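Local coordinates for protein transmembrane oligosaccharyl transferase, putative (Archaeoglobus fulgidus, PDB 3VGP) that is a putative transmembrane oligosaccharyl transferase with an AglB-type core, represented here by its C-terminal globular domain, at residues T17-Q22 with G85-V90; Y33-W38 with K51-N56; K67-K72 with T131-L136; K79-R84 with F159-S164; V90-I95 with G154-F159. The protein carries 1 engineered substitution. All blocks are in the same frame, centred on the assembly; numbering follows the deposited sequence.

The five contacts hold together one compact alpha/beta domain built round a mixed sheet with strand order 35-36, 88-91, 156-161 and 147-153. Strand 88-91 is central: interaction 5 pairs it with strand 156-161, interaction 1 sets helix 6-20 against it, and in interaction 2 a loop closes over its other neighbour, strand 35-36. Interactions 1 and 2 lie about 9 Å apart between centres. Interaction 4 brings helix 74-84 to the C-terminal end of strand 156-161. Interaction 3, whose centre is about 20 Å from that of interaction 1, joins helices 58-69 and 132-138. Along the chain interaction 2 falls between the two segments of interaction 1, while interactions 1 and 3 cross, so early and late residues are interwoven.

Interaction 1 (T17-Q22 with G85-V90); sequences TSLEEQ and GVRYVV
Ser-18 and Leu-19, near the C-terminal end of helix 6-20, meet Arg-87 and Tyr-88 where strand 88-91 begins, a helix-on-sheet contact of the alpha/beta fold. The Tyr-88 side chain reaches across to the helix and presents its hydroxyl to Ser-18. The two hydroxyls share a short hydrogen bond, Ser-18 OG to Tyr-88 OH at 2.6 Å, and the serine oxygen comes to the edge of the ring, in its plane. With chi1 at 178° the Ser-18 OG lies opposite the backbone N, directed at the strand. The Leu-19 and Tyr-88 side chains run past each other in opposing directions, with Leu-19 CD2 4.1 Å from Tyr-88 CE2, and the same methyl lies 4.0 Å from Arg-87 CD. The arginine runs out fully extended over one face of its neighbour's ring, with Arg-87 CG 3.9 Å above the ring plane and over its centre. Ser-18 OG lies over one face of the guanidinium, poorly angled for a hydrogen bond; the salt bridge of Arg-87 NE is to Glu-160 on strand 156-161. Tyr-88 also touches Met-15 one turn earlier in the helix. The Tyr-88 OH ends up 3.1 Å above the plane of the Arg-87 guanidinium, offset toward its rim.

Interaction 2 (Y33-W38 with K51-N56); sequences YSVMSW and KAVVAN. Engineered in segment 51-56: Ala-55 (natural residue Cys).
Tyr-33 and Ala-55 form the dense part of this contact. The alanine, an engineered residue in place of the natural cysteine, lays its methyl over one face of the phenol ring in a CH-pi contact, with Ala-55 CB 4.0 Å from the Tyr-33 ring centroid and 18° off the normal. The ring reaches this place because Tyr-33 CG sits between the backbone N and carbonyl carbon (chi1 59°), which lays the ring alongside the 51-56 loop. Its CB also presses on that backbone, Tyr-33 CB to Val-54 O at 3.4 Å. Next to it the main chains join: Val-35 N donates to Val-53 O at 2.8 Å, and Ser-34 N donates to Ala-52 O at 3.0 Å and more weakly to Val-53 O, so Val-53 O takes two donors. The contact is looser toward Ser-34 and Val-53, which are partly exposed: Val-53 CG1 lies beside CG2 of the buried Val-35 at 3.9 Å, and a water bridges Ser-34 OG, 3.2 Å away, and Lys-51 O. Around the contact, Tyr-33 OH is hydrogen-bonded to Asp-64 of helix 58-69, Val-35 packs on Met-15 and Leu-19 of helix 6-20, and strand 35-36 pairs with strand 88-91.

Interaction 3 (K67-K72 with T131-L136); sequences KFFTAK and TVLYRL
Phe-69 and Leu-133 meet in the apolar centre, their side chains crossing obliquely with Phe-69 CD1 3.9 Å from Leu-133 CD1. Beside them Leu-136 points CD1 at the edge of the Phe-68 ring, 3.8 Å from Phe-68 CE2, the two side chains at about a right angle. Both phenylalanines also touch Val-89 of strand 88-91, so this cluster lies against the sheet. Outward from it the backbones join. Val-132 N donates to Ala-71 O at 2.8 Å, nearly along the C=O axis, and Leu-133 N makes a weak bond to Phe-69 O. The next N-H of the helix is served from within: Tyr-134 N donates to Thr-131 OG1 at 3.1 Å, an N-cap bond, while that hydroxyl also bonds Phe-128 O. At the polar edge Arg-135 turns its chain at chi3 (-79°), which brings NH2 to Lys-72 O; the modelled 2.5 Å between Arg-135 NH2 and Lys-72 O is very short, and its exact value is doubtful. Val-132 CG2 lies 3.9 Å above one face of the Arg-135 guanidinium. The arrangement is that of a capped helix start, where carbonyls from the end of helix 58-69 and the following loop receive the first N-H groups of helix 132-138.

Interaction 4 (K79-R84 with F159-S164); sequences KIAKKR and FEVVGS
A type II beta turn from Val-161 to Ser-164, which ends the chain after strand 156-161, is met by Lys-82 and Ala-81 of helix 74-84. The Lys-82 side chain bends at chi2 (-60°) and then runs straight, carrying its ammonium to the turn. There Lys-82 NZ makes a weak hydrogen bond to Val-162 O at 3.2 Å, the carbonyl of the turn's central peptide. Lys-82 NZ also lies 3.8 Å from Val-161 CG1. On the buried side the contact is thin: Ala-81 CB and Val-161 CG2 approach at 4.5 Å. The turn is closed from within by its last residue, Ser-164 OG donating to Val-161 O at 3.0 Å, with the donor tilted 28° from the carbonyl plane. A weak backbone bond, Ser-164 N to Val-161 O, supports it. Gly-163 takes the third position with positive phi (99°), where a side chain would collide with the preceding carbonyl, in keeping with the preference for glycine at the third position that is typical of a type II turn.

Interaction 5 (V90-I95 with G154-F159); sequences VTADEI and GDVKIF
Asp-155 and Asp-93 are brought together by the first torsion of Asp-155, whose CG stands between the backbone N and the carbonyl carbon (chi1 55°), so that the carboxylate swings over to the turn after strand 88-91. Thr-91 has a similar setting (chi1 65°), which directs OG1 to the edge of the Phe-159 ring, 3.4 Å from Phe-159 CE2 and in the ring plane; this hydroxyl is hydrogen-bonded to His-137. The backbones join as antiparallel strands. Thr-91 and Lys-157 are a hydrogen-bonded pair, with Thr-91 N to Lys-157 O and Lys-157 N to Thr-91 O both 2.9 Å, while Val-90 and Ile-158 are a non-hydrogen-bonded pair. Packing is tight where Val-90 CG1 meets Val-156 CG1 at 3.5 Å. Beyond the strand, Asp-93 N donates to the anti lone pair of Asp-155 OD2, 2.8 Å away, and a water 2.7 Å from Asp-155 OD2 donates to it as well and accepts from Glu-94 N. The carboxylate planes of Asp-93 and Asp-155 are only 18° apart, with OD2 atoms 3.6 Å from each other. Their repulsion is probably eased by the two donors to Asp-155 and by His-137 NE2, which bonds Asp-93 OD1.

Interaction 1 (T17-Q22 with G85-V90)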
# COMPACT_ATOMS: atom_id res chain seq x y z
N THR A 17 -6.04 -13.09 -9.44
CA THR A 17 -7.02 -13.51 -10.44
C THR A 17 -7.28 -12.38 -11.44
O THR A 17 -7.38 -12.61 -12.64
CB THR A 17 -8.34 -13.93 -9.77
OG1 THR A 17 -8.11 -15.09 -8.95
CG2 THR A 17 -9.41 -14.25 -10.81
N SER A 18 -7.37 -11.16 -10.93
CA SER A 18 -7.61 -10.01 -11.79
C SER A 18 -6.41 -9.73 -12.68
O SER A 18 -6.56 -9.28 -13.82
CB SER A 18 -7.92 -8.77 -10.94
OG SER A 18 -8.12 -7.63 -11.76
N LEU A 19 -5.21 -10.01 -12.17
CA LEU A 19 -3.97 -9.78 -12.91
C LEU A 19 -3.63 -10.92 -13.86
O LEU A 19 -2.98 -10.71 -14.88
CB LEU A 19 -2.81 -9.57 -11.93
CG LEU A 19 -2.93 -8.38 -10.98
CD1 LEU A 19 -1.86 -8.46 -9.90
CD2 LEU A 19 -2.82 -7.09 -11.77
N GLU A 20 -4.07 -12.12 -13.52
CA GLU A 20 -3.80 -13.31 -14.33
C GLU A 20 -4.30 -13.17 -15.77
O GLU A 20 -3.76 -13.78 -16.69
CB GLU A 20 -4.47 -14.53 -13.70
CG GLU A 20 -5.85 -14.81 -14.28
CD GLU A 20 -6.62 -15.90 -13.54
OE1 GLU A 20 -6.00 -16.87 -13.06
OE2 GLU A 20 -7.87 -15.78 -13.46
N GLU A 21 -5.33 -12.36 -15.95
CA GLU A 21 -5.96 -12.13 -17.24
C GLU A 21 -5.15 -11.21 -18.16
O GLU A 21 -5.40 -11.14 -19.37
CB GLU A 21 -7.35 -11.53 -17.01
CG GLU A 21 -8.12 -12.24 -15.91
CD GLU A 21 -9.39 -11.51 -15.49
OE1 GLU A 21 -9.55 -10.31 -15.81
OE2 GLU A 21 -10.24 -12.14 -14.81
N GLN A 22 -4.18 -10.50 -17.59
CA GLN A 22 -3.35 -9.57 -18.37
C GLN A 22 -2.46 -10.29 -19.38
O GLN A 22 -1.92 -11.36 -19.11
CB GLN A 22 -2.50 -8.73 -17.43
N GLY A 85 4.10 1.54 -12.13
CA GLY A 85 3.06 0.92 -12.93
C GLY A 85 2.06 0.11 -12.12
O GLY A 85 1.37 -0.77 -12.64
N VAL A 86 1.97 0.42 -10.83
CA VAL A 86 1.06 -0.26 -9.92
C VAL A 86 -0.40 -0.10 -10.34
O VAL A 86 -0.82 0.98 -10.73
CB VAL A 86 1.24 0.29 -8.48
CG1 VAL A 86 0.03 -0.06 -7.62
CG2 VAL A 86 2.51 -0.28 -7.87
N ARG A 87 -1.15 -1.19 -10.25
CA ARG A 87 -2.57 -1.16 -10.59
C ARG A 87 -3.40 -1.11 -9.32
O ARG A 87 -4.44 -0.45 -9.27
CB ARG A 87 -2.98 -2.41 -11.38
CG ARG A 87 -4.47 -2.47 -11.65
CD ARG A 87 -4.85 -3.67 -12.50
NE ARG A 87 -6.28 -3.70 -12.77
CZ ARG A 87 -6.90 -4.67 -13.44
NH1 ARG A 87 -8.21 -4.61 -13.63
NH2 ARG A 87 -6.20 -5.70 -13.92
N TYR A 88 -2.92 -1.79 -8.28
CA TYR A 88 -3.63 -1.84 -7.01
C TYR A 88 -2.81 -1.36 -5.82
O TYR A 88 -1.61 -1.62 -5.72
CB TYR A 88 -4.10 -3.26 -6.71
CG TYR A 88 -5.09 -3.82 -7.70
CD1 TYR A 88 -6.32 -3.22 -7.90
CD2 TYR A 88 -4.79 -4.97 -8.43
CE1 TYR A 88 -7.25 -3.74 -8.80
CE2 TYR A 88 -5.70 -5.50 -9.35
CZ TYR A 88 -6.93 -4.88 -9.52
OH TYR A 88 -7.84 -5.39 -10.42
N VAL A 89 -3.49 -0.66 -4.92
CA VAL A 89 -2.91 -0.18 -3.68
C VAL A 89 -3.81 -0.79 -2.61
O VAL A 89 -5.03 -0.71 -2.70
CB VAL A 89 -2.95 1.36 -3.57
CG1 VAL A 89 -2.48 1.78 -2.19
CG2 VAL A 89 -2.05 1.98 -4.63
N VAL A 90 -3.22 -1.41 -1.60
CA VAL A 90 -4.01 -2.07 -0.56
C VAL A 90 -3.74 -1.51 0.82
O VAL A 90 -2.59 -1.33 1.21
CB VAL A 90 -3.73 -3.58 -0.55
CG1 VAL A 90 -4.71 -4.29 0.39
CG2 VAL A 90 -3.83 -4.14 -1.96

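Interaction 2 (Y33-W38 with K51-N56)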
# COMPACT_ATOMS: atom_id res chain seq x y z
N TYR A 33 5.88 -3.59 -10.92
CA TYR A 33 5.08 -4.48 -10.09
C TYR A 33 3.65 -3.97 -10.06
O TYR A 33 3.40 -2.78 -10.28
CB TYR A 33 5.66 -4.69 -8.68
CG TYR A 33 5.85 -3.48 -7.80
CD1 TYR A 33 7.02 -2.74 -7.85
CD2 TYR A 33 4.88 -3.13 -6.87
CE1 TYR A 33 7.23 -1.66 -6.98
CE2 TYR A 33 5.08 -2.06 -5.99
CZ TYR A 33 6.26 -1.33 -6.05
OH TYR A 33 6.46 -0.28 -5.19
N SER A 34 2.71 -4.87 -9.81
CA SER A 34 1.29 -4.54 -9.84
C SER A 34 0.60 -4.14 -8.55
O SER A 34 -0.37 -3.38 -8.58
CB SER A 34 0.51 -5.72 -10.43
OG SER A 34 0.96 -6.01 -11.74
N VAL A 35 1.08 -4.64 -7.43
CA VAL A 35 0.45 -4.36 -6.15
C VAL A 35 1.34 -3.63 -5.17
O VAL A 35 2.47 -4.04 -4.92
CB VAL A 35 -0.04 -5.66 -5.49
CG1 VAL A 35 -0.73 -5.36 -4.16
CG2 VAL A 35 -0.98 -6.41 -6.44
N MSE A 36 0.83 -2.53 -4.63
CA MSE A 36 1.57 -1.78 -3.63
C MSE A 36 0.91 -1.97 -2.28
O MSE A 36 -0.25 -1.59 -2.09
CB MSE A 36 1.60 -0.29 -3.95
CG MSE A 36 2.25 0.49 -2.83
SE MSE A 36 2.33 2.33 -3.25
CE MSE A 36 3.83 2.29 -4.43
N SER A 37 1.65 -2.55 -1.34
CA SER A 37 1.12 -2.80 -0.01
C SER A 37 2.27 -2.78 0.98
O SER A 37 3.44 -2.75 0.58
CB SER A 37 0.42 -4.16 0.02
OG SER A 37 -0.31 -4.35 1.23
N TRP A 38 1.94 -2.79 2.27
CA TRP A 38 2.95 -2.79 3.32
C TRP A 38 3.18 -4.24 3.70
O TRP A 38 2.36 -4.87 4.36
CB TRP A 38 2.47 -2.01 4.54
CG TRP A 38 3.54 -1.84 5.58
CD1 TRP A 38 3.54 -2.34 6.85
CD2 TRP A 38 4.77 -1.13 5.43
NE1 TRP A 38 4.69 -1.99 7.50
CE2 TRP A 38 5.47 -1.24 6.65
CE3 TRP A 38 5.36 -0.41 4.38
CZ2 TRP A 38 6.72 -0.66 6.85
CZ3 TRP A 38 6.61 0.16 4.58
CH2 TRP A 38 7.27 0.04 5.81
N LYS A 51 6.49 -12.74 -11.92
CA LYS A 51 5.10 -12.43 -12.27
C LYS A 51 4.93 -10.94 -12.00
O LYS A 51 4.02 -10.29 -12.52
CB LYS A 51 4.15 -13.23 -11.39
N ALA A 52 5.83 -10.41 -11.17
CA ALA A 52 5.84 -9.00 -10.82
C ALA A 52 4.57 -8.54 -10.10
O ALA A 52 4.05 -7.46 -10.39
CB ALA A 52 6.06 -8.16 -12.08
N VAL A 53 4.07 -9.35 -9.17
CA VAL A 53 2.90 -8.96 -8.41
C VAL A 53 3.38 -7.96 -7.36
O VAL A 53 2.78 -6.90 -7.17
CB VAL A 53 2.26 -10.19 -7.71
CG1 VAL A 53 1.10 -9.74 -6.83
CG2 VAL A 53 1.76 -11.17 -8.76
N VAL A 54 4.48 -8.30 -6.70
CA VAL A 54 5.07 -7.44 -5.68
C VAL A 54 6.45 -6.98 -6.14
O VAL A 54 6.97 -7.47 -7.14
CB VAL A 54 5.21 -8.16 -4.32
CG1 VAL A 54 3.85 -8.61 -3.84
CG2 VAL A 54 6.15 -9.35 -4.45
N ALA A 55 7.04 -6.04 -5.41
CA ALA A 55 8.36 -5.53 -5.75
C ALA A 55 9.44 -6.62 -5.72
O ALA A 55 9.48 -7.43 -4.79
CB ALA A 55 8.74 -4.40 -4.80
N ASN A 56 10.30 -6.62 -6.73
CA ASN A 56 11.38 -7.60 -6.82
C ASN A 56 12.35 -7.49 -5.65
O ASN A 56 12.94 -8.49 -5.23
CB ASN A 56 12.17 -7.40 -8.12
CG ASN A 56 11.46 -7.97 -9.33
OD1 ASN A 56 11.83 -7.66 -10.47
ND2 ASN A 56 10.45 -8.80 -9.10
O HOH W 1 1.28 -9.20 -12.03

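Interaction 3 (K67-K72 with T131-L136)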
# COMPACT_ATOMS: atom_id res chain seq x y z
N LYS A 67 6.79 5.95 1.32
CA LYS A 67 6.76 7.29 0.73
C LYS A 67 5.37 7.59 0.19
O LYS A 67 4.88 8.72 0.28
CB LYS A 67 7.78 7.39 -0.40
CG LYS A 67 9.24 7.36 0.05
CD LYS A 67 9.64 8.63 0.78
CE LYS A 67 11.14 8.64 1.07
NZ LYS A 67 11.58 9.86 1.81
N PHE A 68 4.74 6.57 -0.38
CA PHE A 68 3.40 6.72 -0.94
C PHE A 68 2.37 6.98 0.15
O PHE A 68 1.61 7.95 0.08
CB PHE A 68 3.03 5.45 -1.71
CG PHE A 68 1.62 5.43 -2.24
CD1 PHE A 68 1.34 5.88 -3.52
CD2 PHE A 68 0.58 4.96 -1.44
CE1 PHE A 68 0.03 5.86 -4.00
CE2 PHE A 68 -0.72 4.94 -1.92
CZ PHE A 68 -1.00 5.39 -3.20
N PHE A 69 2.36 6.12 1.16
CA PHE A 69 1.39 6.26 2.24
C PHE A 69 1.54 7.54 3.06
O PHE A 69 0.54 8.13 3.46
CB PHE A 69 1.43 5.03 3.16
CG PHE A 69 0.83 3.79 2.55
CD1 PHE A 69 -0.38 3.86 1.85
CD2 PHE A 69 1.45 2.55 2.68
CE1 PHE A 69 -0.96 2.71 1.29
CE2 PHE A 69 0.88 1.39 2.14
CZ PHE A 69 -0.33 1.47 1.44
N THR A 70 2.78 7.97 3.29
CA THR A 70 3.02 9.18 4.08
C THR A 70 2.95 10.48 3.29
O THR A 70 3.10 11.57 3.87
CB THR A 70 4.38 9.10 4.83
OG1 THR A 70 5.44 8.92 3.88
CG2 THR A 70 4.38 7.94 5.80
N ALA A 71 2.73 10.39 1.99
CA ALA A 71 2.64 11.60 1.17
C ALA A 71 1.48 12.47 1.65
O ALA A 71 0.44 11.95 2.04
CB ALA A 71 2.44 11.23 -0.30
N LYS A 72 1.68 13.78 1.63
CA LYS A 72 0.65 14.72 2.05
C LYS A 72 -0.21 15.16 0.87
O LYS A 72 -1.34 15.61 1.05
CB LYS A 72 1.28 15.94 2.72
CG LYS A 72 1.93 15.64 4.07
CD LYS A 72 0.88 15.24 5.10
CE LYS A 72 1.50 14.90 6.45
NZ LYS A 72 2.24 16.06 7.05
N THR A 131 -2.30 12.56 5.64
CA THR A 131 -1.66 11.75 4.60
C THR A 131 -2.63 11.21 3.56
O THR A 131 -3.85 11.24 3.76
CB THR A 131 -0.95 10.52 5.20
OG1 THR A 131 -1.94 9.65 5.78
CG2 THR A 131 0.04 10.94 6.27
N VAL A 132 -2.08 10.72 2.46
CA VAL A 132 -2.89 10.13 1.41
C VAL A 132 -3.49 8.84 1.97
O VAL A 132 -4.61 8.46 1.61
CB VAL A 132 -2.03 9.84 0.16
CG1 VAL A 132 -2.75 8.86 -0.76
CG2 VAL A 132 -1.76 11.14 -0.59
N LEU A 133 -2.75 8.17 2.85
CA LEU A 133 -3.25 6.94 3.46
C LEU A 133 -4.56 7.23 4.20
O LEU A 133 -5.49 6.42 4.16
CB LEU A 133 -2.22 6.35 4.44
CG LEU A 133 -2.66 5.15 5.29
CD1 LEU A 133 -3.28 4.05 4.43
CD2 LEU A 133 -1.45 4.62 6.05
N TYR A 134 -4.63 8.37 4.87
CA TYR A 134 -5.86 8.72 5.58
C TYR A 134 -6.98 8.86 4.55
O TYR A 134 -8.07 8.32 4.73
CB TYR A 134 -5.70 10.05 6.33
CG TYR A 134 -6.99 10.54 6.95
CD1 TYR A 134 -7.33 10.22 8.27
CD2 TYR A 134 -7.90 11.29 6.20
CE1 TYR A 134 -8.54 10.63 8.82
CE2 TYR A 134 -9.12 11.71 6.75
CZ TYR A 134 -9.43 11.37 8.06
OH TYR A 134 -10.62 11.79 8.60
N ARG A 135 -6.71 9.60 3.48
CA ARG A 135 -7.71 9.81 2.44
C ARG A 135 -8.12 8.52 1.75
O ARG A 135 -9.21 8.44 1.19
CB ARG A 135 -7.20 10.84 1.43
CG ARG A 135 -7.52 12.27 1.86
CD ARG A 135 -6.68 13.26 1.10
NE ARG A 135 -5.33 13.34 1.65
CZ ARG A 135 -4.33 14.00 1.08
NH1 ARG A 135 -4.54 14.66 -0.06
NH2 ARG A 135 -3.14 14.02 1.65
N LEU A 136 -7.25 7.51 1.77
CA LEU A 136 -7.60 6.23 1.18
C LEU A 136 -8.46 5.43 2.14
O LEU A 136 -9.66 5.22 1.92
CB LEU A 136 -6.34 5.42 0.84
CG LEU A 136 -5.49 5.87 -0.35
CD1 LEU A 136 -4.15 5.16 -0.34
CD2 LEU A 136 -6.24 5.56 -1.63

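Interaction 4 (K79-R84 with F159-S164)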
# COMPACT_ATOMS: atom_id res chain seq x y z
N LYS A 79 2.60 9.92 -8.34
CA LYS A 79 3.88 9.91 -9.05
C LYS A 79 4.60 8.58 -8.78
O LYS A 79 5.15 7.96 -9.69
CB LYS A 79 4.76 11.08 -8.59
CG LYS A 79 6.17 11.06 -9.14
CD LYS A 79 6.98 12.27 -8.68
CE LYS A 79 6.38 13.57 -9.21
NZ LYS A 79 7.18 14.76 -8.82
N ILE A 80 4.60 8.15 -7.52
CA ILE A 80 5.24 6.90 -7.15
C ILE A 80 4.53 5.71 -7.80
O ILE A 80 5.16 4.85 -8.41
CB ILE A 80 5.24 6.72 -5.61
CG1 ILE A 80 6.01 7.88 -4.97
CG2 ILE A 80 5.86 5.38 -5.23
CD1 ILE A 80 5.91 7.93 -3.46
N ALA A 81 3.21 5.69 -7.69
CA ALA A 81 2.42 4.61 -8.26
C ALA A 81 2.59 4.53 -9.78
O ALA A 81 2.71 3.44 -10.35
CB ALA A 81 0.95 4.80 -7.91
N LYS A 82 2.61 5.69 -10.45
CA LYS A 82 2.77 5.71 -11.90
C LYS A 82 4.14 5.17 -12.30
O LYS A 82 4.26 4.39 -13.24
CB LYS A 82 2.62 7.14 -12.44
CG LYS A 82 1.23 7.74 -12.26
CD LYS A 82 0.15 6.94 -12.97
CE LYS A 82 -1.20 7.64 -12.86
NZ LYS A 82 -2.31 6.83 -13.44
N LYS A 83 5.17 5.59 -11.57
CA LYS A 83 6.53 5.15 -11.84
C LYS A 83 6.66 3.64 -11.84
O LYS A 83 7.29 3.06 -12.72
CB LYS A 83 7.48 5.75 -10.80
CG LYS A 83 8.95 5.37 -11.00
CD LYS A 83 9.82 5.96 -9.91
CE LYS A 83 9.70 7.48 -9.87
NZ LYS A 83 10.56 8.09 -8.82
N ARG A 84 6.04 2.98 -10.86
CA ARG A 84 6.12 1.53 -10.76
C ARG A 84 5.07 0.80 -11.59
O ARG A 84 5.13 -0.42 -11.72
CB ARG A 84 6.00 1.08 -9.30
CG ARG A 84 7.00 1.73 -8.36
CD ARG A 84 8.44 1.46 -8.76
NE ARG A 84 9.35 2.04 -7.78
CZ ARG A 84 10.66 2.20 -7.95
NH1 ARG A 84 11.24 1.83 -9.08
NH2 ARG A 84 11.38 2.76 -6.98
N PHE A 159 -7.67 -0.61 -3.64
CA PHE A 159 -7.92 0.57 -4.46
C PHE A 159 -7.27 0.38 -5.82
O PHE A 159 -6.16 -0.14 -5.91
CB PHE A 159 -7.31 1.80 -3.79
CG PHE A 159 -7.93 2.15 -2.47
CD1 PHE A 159 -9.00 3.03 -2.40
CD2 PHE A 159 -7.44 1.59 -1.29
CE1 PHE A 159 -9.58 3.35 -1.18
CE2 PHE A 159 -8.02 1.90 -0.06
CZ PHE A 159 -9.09 2.78 -0.00
N GLU A 160 -7.96 0.79 -6.87
CA GLU A 160 -7.39 0.68 -8.20
C GLU A 160 -6.89 2.06 -8.61
O GLU A 160 -7.55 3.08 -8.34
CB GLU A 160 -8.43 0.18 -9.20
CG GLU A 160 -7.90 0.00 -10.62
CD GLU A 160 -8.85 -0.79 -11.51
OE1 GLU A 160 -10.07 -0.51 -11.46
OE2 GLU A 160 -8.38 -1.68 -12.25
N VAL A 161 -5.72 2.10 -9.22
CA VAL A 161 -5.16 3.36 -9.68
C VAL A 161 -5.88 3.75 -10.97
O VAL A 161 -5.91 2.97 -11.92
CB VAL A 161 -3.65 3.21 -9.96
CG1 VAL A 161 -3.08 4.53 -10.46
CG2 VAL A 161 -2.95 2.78 -8.69
N VAL A 162 -6.47 4.93 -10.98
CA VAL A 162 -7.21 5.41 -12.15
C VAL A 162 -6.24 5.89 -13.22
O VAL A 162 -5.51 6.86 -13.01
CB VAL A 162 -8.16 6.57 -11.77
CG1 VAL A 162 -8.94 7.02 -12.98
CG2 VAL A 162 -9.10 6.12 -10.67
N GLY A 163 -6.24 5.21 -14.36
CA GLY A 163 -5.36 5.59 -15.44
C GLY A 163 -4.10 4.75 -15.51
O GLY A 163 -3.16 5.11 -16.22
N SER A 164 -4.07 3.64 -14.79
CA SER A 164 -2.91 2.76 -14.80
C SER A 164 -2.91 1.85 -16.02
O SER A 164 -1.96 1.05 -16.15
CB SER A 164 -2.86 1.92 -13.52
OG SER A 164 -4.05 1.17 -13.36
OXT SER A 164 -3.85 1.95 -16.84

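Interaction 5 (V90-I95 with G154-F159)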
# COMPACT_ATOMS: atom_id res chain seq x y z
N VAL A 90 -3.22 -1.41 -1.60
CA VAL A 90 -4.01 -2.07 -0.56
C VAL A 90 -3.74 -1.51 0.82
O VAL A 90 -2.59 -1.33 1.21
CB VAL A 90 -3.73 -3.58 -0.55
CG1 VAL A 90 -4.71 -4.29 0.39
CG2 VAL A 90 -3.83 -4.14 -1.96
N THR A 91 -4.81 -1.25 1.57
CA THR A 91 -4.70 -0.73 2.93
C THR A 91 -5.43 -1.66 3.89
O THR A 91 -6.09 -2.60 3.47
CB THR A 91 -5.30 0.70 3.06
OG1 THR A 91 -6.72 0.66 2.81
CG2 THR A 91 -4.65 1.65 2.04
N ALA A 92 -5.27 -1.41 5.19
CA ALA A 92 -5.93 -2.22 6.22
C ALA A 92 -5.85 -1.43 7.52
O ALA A 92 -5.03 -0.52 7.64
CB ALA A 92 -5.22 -3.56 6.38
N ASP A 93 -6.69 -1.77 8.49
CA ASP A 93 -6.67 -1.02 9.75
C ASP A 93 -5.29 -1.01 10.38
O ASP A 93 -4.87 0.00 10.95
CB ASP A 93 -7.67 -1.61 10.76
CG ASP A 93 -9.11 -1.33 10.41
OD1 ASP A 93 -9.37 -0.41 9.60
OD2 ASP A 93 -10.00 -2.02 10.96
N GLU A 94 -4.58 -2.13 10.28
CA GLU A 94 -3.25 -2.26 10.88
C GLU A 94 -2.22 -1.19 10.52
O GLU A 94 -1.34 -0.90 11.33
CB GLU A 94 -2.66 -3.64 10.58
CG GLU A 94 -2.38 -3.89 9.10
CD GLU A 94 -1.61 -5.18 8.86
OE1 GLU A 94 -1.31 -5.49 7.68
OE2 GLU A 94 -1.29 -5.88 9.85
N ILE A 95 -2.30 -0.61 9.33
CA ILE A 95 -1.31 0.41 8.98
C ILE A 95 -1.79 1.83 9.25
O ILE A 95 -1.13 2.80 8.88
CB ILE A 95 -0.85 0.29 7.49
CG1 ILE A 95 -2.02 0.52 6.53
CG2 ILE A 95 -0.27 -1.09 7.25
CD1 ILE A 95 -1.58 0.60 5.07
N GLY A 154 -13.01 -7.70 4.79
CA GLY A 154 -12.83 -7.37 6.19
C GLY A 154 -12.44 -5.90 6.18
O GLY A 154 -13.17 -5.08 5.63
N ASP A 155 -11.30 -5.56 6.77
CA ASP A 155 -10.87 -4.17 6.76
C ASP A 155 -9.76 -3.95 5.75
O ASP A 155 -9.15 -2.88 5.69
CB ASP A 155 -10.41 -3.72 8.15
CG ASP A 155 -9.33 -4.60 8.73
OD1 ASP A 155 -9.66 -5.73 9.16
OD2 ASP A 155 -8.16 -4.18 8.75
N VAL A 156 -9.48 -4.98 4.95
CA VAL A 156 -8.47 -4.88 3.90
C VAL A 156 -9.18 -4.22 2.72
O VAL A 156 -10.16 -4.76 2.20
CB VAL A 156 -7.94 -6.27 3.48
CG1 VAL A 156 -6.86 -6.12 2.42
CG2 VAL A 156 -7.39 -7.00 4.68
N LYS A 157 -8.69 -3.06 2.29
CA LYS A 157 -9.31 -2.34 1.18
C LYS A 157 -8.40 -2.32 -0.04
O LYS A 157 -7.21 -2.02 0.07
CB LYS A 157 -9.63 -0.90 1.60
CG LYS A 157 -10.57 -0.80 2.79
CD LYS A 157 -10.93 0.64 3.11
CE LYS A 157 -11.83 0.71 4.34
NZ LYS A 157 -12.27 2.09 4.66
N ILE A 158 -8.97 -2.64 -1.20
CA ILE A 158 -8.22 -2.64 -2.45
C ILE A 158 -8.64 -1.45 -3.30
O ILE A 158 -9.82 -1.30 -3.63
CB ILE A 158 -8.46 -3.95 -3.25
CG1 ILE A 158 -7.98 -5.15 -2.42
CG2 ILE A 158 -7.70 -3.90 -4.57
CD1 ILE A 158 -8.24 -6.48 -3.09
N PHE A 159 -7.67 -0.61 -3.64
CA PHE A 159 -7.92 0.57 -4.46
C PHE A 159 -7.27 0.38 -5.82
O PHE A 159 -6.16 -0.14 -5.91
CB PHE A 159 -7.31 1.80 -3.79
CG PHE A 159 -7.93 2.15 -2.47
CD1 PHE A 159 -9.00 3.03 -2.40
CD2 PHE A 159 -7.44 1.59 -1.29
CE1 PHE A 159 -9.58 3.35 -1.18
CE2 PHE A 159 -8.02 1.90 -0.06
CZ PHE A 159 -9.09 2.78 -0.00
O HOH W 2 -5.78 -4.74 9.93